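Local coordinates for protein NAD-dependent aldehyde dehydrogenase (Sinorhizobium meliloti, PDB 3U4J) that probably oxidises aldehydes to carboxylic acids with NAD or NADP as electron acceptor, as members of the aldehyde dehydrogenase family do, at residues K65-A70 with P239-V244; F199-S204 with V223-G228; A231-A236 with G257-R262; G477-L480 with D486-S489. All blocks are in the same frame, centred on the assembly; numbering follows the deposited sequence.

Interaction 1: residues K65-A70 with P239-V244; sequences KAVAAA and PNVDMV
In the Rossmann-like domain expected to bind the dinucleotide in an aldehyde dehydrogenase, Val67 of helix 60-75 packs on Asn240 and Val241, in the turn that leads into strand 243-247. Val67 CG1 does most of the touching: it lies 3.7 Å from Val241 CG2 and 3.8 Å from Asn240 CB. That methyl stands anti to the backbone N of Val67 (chi1 174°), which turns it off the helix toward the turn, while CG2 of the same residue also reaches Val241 CG2, at 3.9 Å. The two valine side chains meet at about a right angle, and one methyl of Val241 is met by both branches of Val67. Asn240 offers its CB here and not its amide. No hydrogen bond joins the two segments, and the meeting of Val67 with Val241 is purely apolar and buried. Polar support comes from the next turn of the helix, where Arg71 bonds to the carbonyl O of Asn240 and forms a salt bridge with Asp242. Ala70 meanwhile rests on Val164 of strand 153-168, the parallel neighbour of strand 243-247. Helix 60-75 thus packs beside parallel strands of the sheet, as in the alpha/beta layers of Rossmann-like domains.

Interaction 2: residues F199-S204 with V223-G228; sequences FTSGTS and VVTGYG
The hydroxyl of Ser201 is gripped by two groups: the carbonyl O of Ser197, and a water whose oxygen lies 2.7 Å from Ser201 OG and donates to it. The same water accepts from the backbone, with Gly226 N 2.9 Å from its oxygen, and so bridges the chain leading into helix 202-214 to the loop after strand 221-223. This belongs to a beta-alpha-beta unit of the Rossmann-like domain, in which strands 191-195 and 221-223 run parallel with helix 202-214 between them in sequence. The glycines of the loop, Gly226 and Gly228, fit a GxGxxA-like pattern, consistent with a dinucleotide-binding turn. Gly226 has backbone angles accessible mainly to glycine (phi 155°, psi -171°). Apart from the water bridge the segments meet through van der Waals contacts of methyl groups. Thr225 turns its methyl to Ser201, with CG2 3.6 Å from Ser201 CB and equally near Ser201 OG. Its own hydroxyl sits between the backbone N and the carbonyl carbon (chi1 58°) and bonds instead to the carbonyl O of Pro56, which leaves the methyl to face the serine. At Ser204, three residues on from Ser201, the carbonyl O is met by Val223 CG2 at 3.7 Å.

Interaction 3: residues A231-A236 with G257-R262; sequences AGQVLA and GEIAAR
Ala236, near the end of helix 231-237, sets its methyl against the branched side chain of Ile259 on helix 250-261. In the Rossmann-like alpha/beta domain these two helices flank strand 243-247 in the chain. Ala236 CB lies 3.7 Å from Ile259 CG2, the branch that stands anti to the isoleucine's backbone N (chi1 -69° for CG1). This rotamer splits the side chain between two neighbours: CG2 goes to the alanine, whereas CG1 lies beside the backbone N and carries CD1 outward in an extended chain (chi2 161°). CD1 thus comes to 4.2 Å from Gln233 NE2, where the glutamine, stretched out beyond CG, crosses the isoleucine at about a right angle. On its other flank Ile259 CG1 lies over one face of the Arg262 guanidinium, toward its rim. The short helical segments run at 32° to each other with their axes 9.2 Å apart, and the small alanines allow a close backbone approach, Ala236 O being 3.6 Å from Ala260 CA. A water donates to Ala236 O at 2.9 Å and to Ile259 O at 2.7 Å. Across the subunit interface, Glu258 packs on Ala261 of the second subunit. Helix 231-237 is therefore joined to an interface helix by apolar side chains, while the shared water links two carbonyl oxygens, of which Ile259 O also takes the backbone N of Arg262, with no direct hydrogen bond between the segments.

Interaction 4: residues G477-L480 with D486-S489; sequences GREL and DEYS
Tyr488 donates its hydroxyl proton to Glu479, with Tyr488 OH 2.7 Å from Glu479 OE1. The carboxylate is met on its syn side, the hydroxyl standing 28° out of its plane, and the acceptor oxygen sits at the edge of the ring, near the ring plane. A water serves both groups, donating to Glu479 OE2 at 2.6 Å and to Tyr488 OH at 3.0 Å, so the phenol oxygen gives one bond and takes another while each carboxylate oxygen is occupied. The bend in Glu479 at chi2 (-66°) folds its acid group back toward the tyrosine. These bonds tie the loop after strand 475-476 to the end of helix 483-487, where the chain enters strand 489-497, which pairs antiparallel with strand 153-168 and, as in relatives, probably runs out into the oligomerisation arm. Arg478 N approaches Glu487 OE2 at 3.2 Å, a weak hydrogen bond whose geometry is doubtful because Glu487 is modelled too tightly against Arg478. The side chain of Arg478 leads away from the helix: NH1 bonds to Gly477 O at 3.0 Å and to Gly470 O, and NH2 reaches the carbonyl O of Phe491 of the second subunit.

Interactions 1 and 3 lie closest, their centres 12 Å apart, and share a packed layer: Val67 CG2 is 3.8 Å from Leu235 CD2, and Val244 CG2 is 3.5 Å from Leu235 O. Strand 243-247 follows helix 231-237 and precedes helix 250-261, so the two contacts alternate along the chain. From the residue next to Val67, Ala66 CB meets Val224 CG1 of interaction 2 at 3.5 Å. Met243 carries interaction 1 to interaction 4, its CE 3.7 Å from Tyr488 CE1. Interactions 2 and 4 do not touch, their nearest atoms about 14 Å apart. All four contacts are away from the calcium site of Leu17 and Glu50.

Interaction 1: residues K65-A70 with P239-V244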
loop_
_atom_site.group_PDB
_atom_site.type_symbol
_atom_site.label_atom_id
_atom_site.label_comp_id
_atom_site.label_asym_id
_atom_site.label_seq_id
_atom_site.Cartn_x
_atom_site.Cartn_y
_atom_site.Cartn_z
ATOM N N LYS A 65 -34.931 16.402 -7.663
ATOM C CA LYS A 65 -34.607 17.455 -6.684
ATOM C C LYS A 65 -33.491 17.050 -5.701
ATOM O O LYS A 65 -32.633 17.859 -5.368
ATOM C CB LYS A 65 -35.833 17.844 -5.858
ATOM C CG LYS A 65 -36.717 18.929 -6.527
ATOM C CD LYS A 65 -37.909 19.342 -5.644
ATOM C CE LYS A 65 -38.987 20.097 -6.473
ATOM N NZ LYS A 65 -40.267 20.219 -5.697
ATOM N N ALA A 66 -33.564 15.831 -5.182
ATOM C CA ALA A 66 -32.511 15.301 -4.301
ATOM C C ALA A 66 -31.163 15.202 -5.024
ATOM O O ALA A 66 -30.125 15.609 -4.485
ATOM C CB ALA A 66 -32.927 13.944 -3.785
ATOM N N VAL A 67 -31.196 14.656 -6.241
ATOM C CA VAL A 67 -30.036 14.614 -7.127
ATOM C C VAL A 67 -29.478 16.010 -7.354
ATOM O O VAL A 67 -28.254 16.215 -7.288
ATOM C CB VAL A 67 -30.377 13.924 -8.499
ATOM C CG1 VAL A 67 -29.197 14.015 -9.492
ATOM C CG2 VAL A 67 -30.780 12.453 -8.284
ATOM N N ALA A 68 -30.357 16.990 -7.608
ATOM C CA ALA A 68 -29.869 18.352 -7.824
ATOM C C ALA A 68 -29.217 18.909 -6.546
ATOM O O ALA A 68 -28.282 19.670 -6.644
ATOM C CB ALA A 68 -31.026 19.315 -8.312
ATOM N N ALA A 69 -29.700 18.528 -5.366
ATOM C CA ALA A 69 -29.090 19.012 -4.098
ATOM C C ALA A 69 -27.694 18.398 -3.899
ATOM O O ALA A 69 -26.761 19.085 -3.506
ATOM C CB ALA A 69 -29.969 18.701 -2.926
ATOM N N ALA A 70 -27.554 17.112 -4.213
ATOM C CA ALA A 70 -26.247 16.438 -4.144
ATOM C C ALA A 70 -25.295 17.025 -5.154
ATOM O O ALA A 70 -24.126 17.199 -4.874
ATOM C CB ALA A 70 -26.405 14.935 -4.394
ATOM N N PRO A 239 -28.436 12.286 -15.710
ATOM C CA PRO A 239 -27.077 12.732 -16.082
ATOM C C PRO A 239 -26.250 13.339 -14.944
ATOM O O PRO A 239 -25.025 13.403 -15.060
ATOM C CB PRO A 239 -27.334 13.829 -17.126
ATOM C CG PRO A 239 -28.685 13.534 -17.661
ATOM C CD PRO A 239 -29.474 12.934 -16.539
ATOM N N ASN A 240 -26.896 13.802 -13.879
ATOM C CA ASN A 240 -26.166 14.406 -12.779
ATOM C C ASN A 240 -25.778 13.377 -11.683
ATOM O O ASN A 240 -25.204 13.744 -10.675
ATOM C CB ASN A 240 -26.981 15.544 -12.142
ATOM C CG ASN A 240 -27.045 16.785 -12.999
ATOM O OD1 ASN A 240 -26.094 17.153 -13.683
ATOM N ND2 ASN A 240 -28.180 17.457 -12.943
ATOM N N VAL A 241 -26.118 12.109 -11.889
ATOM C CA VAL A 241 -25.627 11.022 -11.029
ATOM C C VAL A 241 -24.362 10.416 -11.654
ATOM O O VAL A 241 -24.324 10.152 -12.867
ATOM C CB VAL A 241 -26.701 9.951 -10.826
ATOM C CG1 VAL A 241 -26.130 8.796 -9.972
ATOM C CG2 VAL A 241 -27.942 10.568 -10.161
ATOM N N ASP A 242 -23.320 10.235 -10.841
ATOM C CA ASP A 242 -22.025 9.714 -11.313
ATOM C C ASP A 242 -21.872 8.204 -11.105
ATOM O O ASP A 242 -21.113 7.554 -11.797
ATOM C CB ASP A 242 -20.881 10.485 -10.644
ATOM C CG ASP A 242 -20.951 11.987 -10.962
ATOM O OD1 ASP A 242 -21.055 12.817 -10.021
ATOM O OD2 ASP A 242 -20.953 12.306 -12.181
HETATM N N MSE A 243 -22.645 7.661 -10.180
HETATM C CA MSE A 243 -22.536 6.278 -9.788
HETATM C C MSE A 243 -23.793 5.814 -9.104
HETATM O O MSE A 243 -24.398 6.569 -8.347
HETATM C CB MSE A 243 -21.371 6.126 -8.789
HETATM C CG MSE A 243 -21.203 4.708 -8.308
HETATM SE SE MSE A 243 -19.493 4.555 -7.325
HETATM C CE MSE A 243 -19.721 2.640 -6.851
ATOM N N VAL A 244 -24.162 4.562 -9.343
ATOM C CA VAL A 244 -25.231 3.902 -8.576
ATOM C C VAL A 244 -24.643 2.736 -7.803
ATOM O O VAL A 244 -23.934 1.890 -8.381
ATOM C CB VAL A 244 -26.336 3.319 -9.496
ATOM C CG1 VAL A 244 -27.455 2.742 -8.663
ATOM C CG2 VAL A 244 -26.896 4.421 -10.401
#

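Interaction 2: residues F199-S204 with V223-G228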
loop_
_atom_site.group_PDB
_atom_site.type_symbol
_atom_site.label_atom_id
_atom_site.label_comp_id
_atom_site.label_asym_id
_atom_site.label_seq_id
_atom_site.Cartn_x
_atom_site.Cartn_y
_atom_site.Cartn_z
ATOM N N PHE A 199 -40.453 -0.755 2.297
ATOM C CA PHE A 199 -40.824 -1.369 3.581
ATOM C C PHE A 199 -40.116 -0.826 4.830
ATOM O O PHE A 199 -40.599 -1.045 5.939
ATOM C CB PHE A 199 -40.578 -2.892 3.579
ATOM C CG PHE A 199 -41.313 -3.628 2.492
ATOM C CD1 PHE A 199 -42.696 -3.487 2.347
ATOM C CD2 PHE A 199 -40.632 -4.450 1.621
ATOM C CE1 PHE A 199 -43.395 -4.179 1.342
ATOM C CE2 PHE A 199 -41.310 -5.151 0.608
ATOM C CZ PHE A 199 -42.696 -5.008 0.466
ATOM N N THR A 200 -38.963 -0.188 4.667
ATOM C CA THR A 200 -38.043 -0.010 5.809
ATOM C C THR A 200 -37.261 1.297 5.700
ATOM O O THR A 200 -36.034 1.305 5.620
ATOM C CB THR A 200 -37.044 -1.176 5.941
ATOM O OG1 THR A 200 -36.381 -1.376 4.690
ATOM C CG2 THR A 200 -37.751 -2.493 6.320
ATOM N N SER A 201 -37.971 2.408 5.691
ATOM C CA SER A 201 -37.305 3.672 5.463
ATOM C C SER A 201 -36.958 4.441 6.732
ATOM O O SER A 201 -36.221 5.400 6.672
ATOM C CB SER A 201 -38.152 4.528 4.518
ATOM O OG SER A 201 -38.219 3.904 3.248
ATOM N N GLY A 202 -37.477 4.010 7.870
ATOM C CA GLY A 202 -37.396 4.795 9.096
ATOM C C GLY A 202 -35.974 4.998 9.586
ATOM O O GLY A 202 -35.558 6.136 9.840
ATOM N N THR A 203 -35.197 3.921 9.717
ATOM C CA THR A 203 -33.814 4.148 10.211
ATOM C C THR A 203 -32.933 4.938 9.233
ATOM O O THR A 203 -32.026 5.658 9.672
ATOM C CB THR A 203 -33.090 2.862 10.709
ATOM O OG1 THR A 203 -32.971 1.947 9.636
ATOM C CG2 THR A 203 -33.842 2.241 11.844
ATOM N N SER A 204 -33.205 4.841 7.925
ATOM C CA SER A 204 -32.410 5.565 6.929
ATOM C C SER A 204 -32.667 7.070 6.911
ATOM O O SER A 204 -31.767 7.855 6.672
ATOM C CB SER A 204 -32.633 4.971 5.524
ATOM O OG SER A 204 -32.188 3.608 5.549
ATOM N N VAL A 223 -32.044 11.863 1.499
ATOM C CA VAL A 223 -32.756 10.590 1.485
ATOM C C VAL A 223 -34.118 10.784 0.818
ATOM O O VAL A 223 -34.836 11.720 1.157
ATOM C CB VAL A 223 -32.979 10.018 2.900
ATOM C CG1 VAL A 223 -33.676 8.650 2.863
ATOM C CG2 VAL A 223 -31.659 9.806 3.564
ATOM N N VAL A 224 -34.466 9.853 -0.074
ATOM C CA VAL A 224 -35.764 9.841 -0.739
ATOM C C VAL A 224 -36.402 8.476 -0.493
ATOM O O VAL A 224 -35.701 7.475 -0.304
ATOM C CB VAL A 224 -35.648 10.163 -2.259
ATOM C CG1 VAL A 224 -35.191 11.598 -2.465
ATOM C CG2 VAL A 224 -34.687 9.195 -2.969
ATOM N N THR A 225 -37.731 8.449 -0.466
ATOM C CA THR A 225 -38.470 7.232 -0.175
ATOM C C THR A 225 -39.551 7.025 -1.242
ATOM O O THR A 225 -40.003 7.982 -1.905
ATOM C CB THR A 225 -39.104 7.275 1.237
ATOM O OG1 THR A 225 -39.984 8.413 1.345
ATOM C CG2 THR A 225 -38.001 7.387 2.324
ATOM N N GLY A 226 -39.969 5.784 -1.403
ATOM C CA GLY A 226 -40.921 5.484 -2.452
ATOM C C GLY A 226 -40.828 4.040 -2.890
ATOM O O GLY A 226 -40.119 3.216 -2.263
ATOM N N TYR A 227 -41.526 3.721 -3.979
ATOM C CA TYR A 227 -41.442 2.363 -4.499
ATOM C C TYR A 227 -40.120 2.160 -5.231
ATOM O O TYR A 227 -39.303 3.105 -5.320
ATOM C CB TYR A 227 -42.670 2.050 -5.363
ATOM C CG TYR A 227 -43.925 2.020 -4.543
ATOM C CD1 TYR A 227 -44.165 0.979 -3.648
ATOM C CD2 TYR A 227 -44.877 3.035 -4.648
ATOM C CE1 TYR A 227 -45.332 0.952 -2.877
ATOM C CE2 TYR A 227 -46.046 3.013 -3.877
ATOM C CZ TYR A 227 -46.265 1.968 -3.007
ATOM O OH TYR A 227 -47.420 1.918 -2.243
ATOM N N GLY A 228 -39.890 0.947 -5.742
ATOM C CA GLY A 228 -38.648 0.661 -6.478
ATOM C C GLY A 228 -38.434 1.656 -7.619
ATOM O O GLY A 228 -37.343 2.211 -7.799
HETATM O O HOH W 1 -38.538 4.131 0.560
#

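Interaction 3: residues A231-A236 with G257-R262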
loop_
_atom_site.group_PDB
_atom_site.type_symbol
_atom_site.label_atom_id
_atom_site.label_comp_id
_atom_site.label_asym_id
_atom_site.label_seq_id
_atom_site.Cartn_x
_atom_site.Cartn_y
_atom_site.Cartn_z
ATOM N N ALA A 231 -37.774 5.975 -8.351
ATOM C CA ALA A 231 -36.445 6.276 -7.767
ATOM C C ALA A 231 -35.282 5.556 -8.479
ATOM O O ALA A 231 -34.303 6.185 -8.892
ATOM C CB ALA A 231 -36.426 5.973 -6.285
ATOM N N GLY A 232 -35.417 4.241 -8.634
ATOM C CA GLY A 232 -34.377 3.413 -9.220
ATOM C C GLY A 232 -34.007 3.807 -10.639
ATOM O O GLY A 232 -32.835 4.013 -10.936
ATOM N N GLN A 233 -35.004 3.930 -11.506
ATOM C CA GLN A 233 -34.787 4.433 -12.875
ATOM C C GLN A 233 -34.164 5.826 -12.904
ATOM O O GLN A 233 -33.238 6.067 -13.670
ATOM C CB GLN A 233 -36.083 4.432 -13.699
ATOM C CG GLN A 233 -36.562 3.043 -14.070
ATOM C CD GLN A 233 -37.476 3.000 -15.290
ATOM O OE1 GLN A 233 -38.395 3.830 -15.448
ATOM N NE2 GLN A 233 -37.245 2.007 -16.154
ATOM N N VAL A 234 -34.659 6.741 -12.074
ATOM C CA VAL A 234 -34.096 8.091 -12.062
ATOM C C VAL A 234 -32.616 8.069 -11.677
ATOM O O VAL A 234 -31.798 8.643 -12.383
ATOM C CB VAL A 234 -34.876 9.066 -11.166
ATOM C CG1 VAL A 234 -34.080 10.395 -10.974
ATOM C CG2 VAL A 234 -36.256 9.333 -11.770
ATOM N N LEU A 235 -32.277 7.392 -10.579
ATOM C CA LEU A 235 -30.866 7.320 -10.145
ATOM C C LEU A 235 -29.963 6.691 -11.210
ATOM O O LEU A 235 -28.845 7.163 -11.440
ATOM C CB LEU A 235 -30.728 6.603 -8.799
ATOM C CG LEU A 235 -31.321 7.399 -7.622
ATOM C CD1 LEU A 235 -31.306 6.558 -6.353
ATOM C CD2 LEU A 235 -30.592 8.742 -7.416
ATOM N N ALA A 236 -30.472 5.670 -11.906
ATOM C CA ALA A 236 -29.663 5.011 -12.926
ATOM C C ALA A 236 -29.605 5.751 -14.279
ATOM O O ALA A 236 -28.640 5.565 -15.059
ATOM C CB ALA A 236 -30.106 3.558 -13.084
ATOM N N GLY A 257 -28.220 -2.094 -13.685
ATOM C CA GLY A 257 -26.936 -2.160 -14.367
ATOM C C GLY A 257 -27.075 -1.854 -15.857
ATOM O O GLY A 257 -26.347 -1.026 -16.391
ATOM N N GLU A 258 -28.031 -2.486 -16.533
ATOM C CA GLU A 258 -28.160 -2.232 -17.981
ATOM C C GLU A 258 -28.495 -0.765 -18.254
ATOM O O GLU A 258 -27.943 -0.155 -19.179
ATOM C CB GLU A 258 -29.221 -3.117 -18.618
ATOM C CG GLU A 258 -29.241 -4.554 -18.107
ATOM C CD GLU A 258 -30.422 -5.337 -18.656
ATOM O OE1 GLU A 258 -30.784 -5.115 -19.840
ATOM O OE2 GLU A 258 -30.958 -6.193 -17.920
ATOM N N ILE A 259 -29.392 -0.204 -17.446
ATOM C CA ILE A 259 -29.806 1.202 -17.631
ATOM C C ILE A 259 -28.618 2.132 -17.431
ATOM O O ILE A 259 -28.342 3.012 -18.260
ATOM C CB ILE A 259 -30.938 1.584 -16.651
ATOM C CG1 ILE A 259 -32.226 0.847 -17.038
ATOM C CG2 ILE A 259 -31.116 3.109 -16.612
ATOM C CD1 ILE A 259 -33.276 0.774 -15.922
ATOM N N ALA A 260 -27.893 1.906 -16.330
ATOM C CA ALA A 260 -26.689 2.690 -16.021
ATOM C C ALA A 260 -25.628 2.587 -17.083
ATOM O O ALA A 260 -24.916 3.562 -17.351
ATOM C CB ALA A 260 -26.094 2.305 -14.623
ATOM N N ALA A 261 -25.489 1.420 -17.698
ATOM C CA ALA A 261 -24.464 1.280 -18.741
ATOM C C ALA A 261 -24.760 2.189 -19.950
ATOM O O ALA A 261 -23.845 2.594 -20.674
ATOM C CB ALA A 261 -24.332 -0.154 -19.161
ATOM N N ARG A 262 -26.036 2.526 -20.146
ATOM C CA ARG A 262 -26.396 3.422 -21.269
ATOM C C ARG A 262 -25.695 4.754 -21.180
ATOM O O ARG A 262 -25.466 5.402 -22.189
ATOM C CB ARG A 262 -27.902 3.640 -21.376
ATOM C CG ARG A 262 -28.655 2.392 -21.588
ATOM C CD ARG A 262 -30.156 2.626 -21.603
ATOM N NE ARG A 262 -30.832 1.336 -21.507
ATOM C CZ ARG A 262 -32.090 1.151 -21.122
ATOM N NH1 ARG A 262 -32.862 2.174 -20.773
ATOM N NH2 ARG A 262 -32.572 -0.077 -21.062
HETATM O O HOH W 2 -28.081 5.669 -17.912
#

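Interaction 4: residues G477-L480 with D486-S489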
loop_
_atom_site.group_PDB
_atom_site.type_symbol
_atom_site.label_atom_id
_atom_site.label_comp_id
_atom_site.label_asym_id
_atom_site.label_seq_id
_atom_site.Cartn_x
_atom_site.Cartn_y
_atom_site.Cartn_z
ATOM N N GLY A 477 -17.617 -4.916 -7.703
ATOM C CA GLY A 477 -16.993 -3.949 -6.782
ATOM C C GLY A 477 -16.702 -4.553 -5.411
ATOM O O GLY A 477 -17.117 -5.675 -5.111
ATOM N N ARG A 478 -15.990 -3.795 -4.571
ATOM C CA ARG A 478 -15.757 -4.188 -3.178
ATOM C C ARG A 478 -16.064 -3.048 -2.232
ATOM O O ARG A 478 -15.733 -1.899 -2.514
ATOM C CB ARG A 478 -14.319 -4.648 -2.990
ATOM C CG ARG A 478 -14.019 -6.032 -3.630
ATOM C CD ARG A 478 -14.708 -7.172 -2.845
ATOM N NE ARG A 478 -14.390 -8.511 -3.353
ATOM C CZ ARG A 478 -15.017 -9.098 -4.376
ATOM N NH1 ARG A 478 -15.974 -8.443 -5.045
ATOM N NH2 ARG A 478 -14.673 -10.341 -4.744
ATOM N N GLU A 479 -16.697 -3.370 -1.115
ATOM C CA GLU A 479 -17.073 -2.390 -0.114
ATOM C C GLU A 479 -16.242 -2.635 1.146
ATOM O O GLU A 479 -15.589 -3.685 1.265
ATOM C CB GLU A 479 -18.572 -2.505 0.203
ATOM C CG GLU A 479 -19.516 -2.493 -1.028
ATOM C CD GLU A 479 -19.511 -1.157 -1.784
ATOM O OE1 GLU A 479 -19.405 -0.073 -1.137
ATOM O OE2 GLU A 479 -19.610 -1.205 -3.033
ATOM N N LEU A 480 -16.271 -1.663 2.059
ATOM C CA LEU A 480 -15.713 -1.777 3.399
ATOM C C LEU A 480 -14.185 -1.763 3.384
ATOM O O LEU A 480 -13.575 -1.682 2.323
ATOM C CB LEU A 480 -16.225 -3.026 4.146
ATOM C CG LEU A 480 -17.663 -3.116 4.640
ATOM C CD1 LEU A 480 -17.798 -4.067 5.889
ATOM C CD2 LEU A 480 -18.324 -1.808 4.880
ATOM N N ASP A 486 -11.936 3.137 -2.545
ATOM C CA ASP A 486 -11.559 3.071 -3.950
ATOM C C ASP A 486 -12.812 2.989 -4.831
ATOM O O ASP A 486 -12.838 3.561 -5.923
ATOM C CB ASP A 486 -10.602 1.898 -4.214
ATOM C CG ASP A 486 -9.227 2.081 -3.538
ATOM O OD1 ASP A 486 -8.983 3.130 -2.902
ATOM O OD2 ASP A 486 -8.399 1.156 -3.628
ATOM N N GLU A 487 -13.855 2.302 -4.351
ATOM C CA GLU A 487 -15.146 2.249 -5.056
ATOM C C GLU A 487 -15.777 3.617 -5.312
ATOM O O GLU A 487 -16.471 3.792 -6.325
ATOM C CB GLU A 487 -16.175 1.413 -4.291
ATOM C CG GLU A 487 -15.966 -0.068 -4.388
ATOM C CD GLU A 487 -15.936 -0.594 -5.828
ATOM O OE1 GLU A 487 -16.918 -0.368 -6.561
ATOM O OE2 GLU A 487 -14.929 -1.239 -6.194
ATOM N N TYR A 488 -15.557 4.567 -4.395
ATOM C CA TYR A 488 -16.137 5.927 -4.491
ATOM C C TYR A 488 -15.116 7.005 -4.789
ATOM O O TYR A 488 -15.381 8.178 -4.574
ATOM C CB TYR A 488 -16.953 6.274 -3.226
ATOM C CG TYR A 488 -17.953 5.174 -2.906
ATOM C CD1 TYR A 488 -19.101 4.995 -3.692
ATOM C CD2 TYR A 488 -17.722 4.270 -1.863
ATOM C CE1 TYR A 488 -20.000 3.959 -3.431
ATOM C CE2 TYR A 488 -18.623 3.258 -1.591
ATOM C CZ TYR A 488 -19.756 3.101 -2.380
ATOM O OH TYR A 488 -20.648 2.078 -2.124
ATOM N N SER A 489 -13.962 6.592 -5.299
ATOM C CA SER A 489 -12.892 7.503 -5.698
ATOM C C SER A 489 -12.636 7.393 -7.191
ATOM O O SER A 489 -12.929 6.357 -7.797
ATOM C CB SER A 489 -11.582 7.190 -4.927
ATOM O OG SER A 489 -11.696 7.588 -3.567
HETATM O O HOH W 3 -21.536 0.091 -4.161
#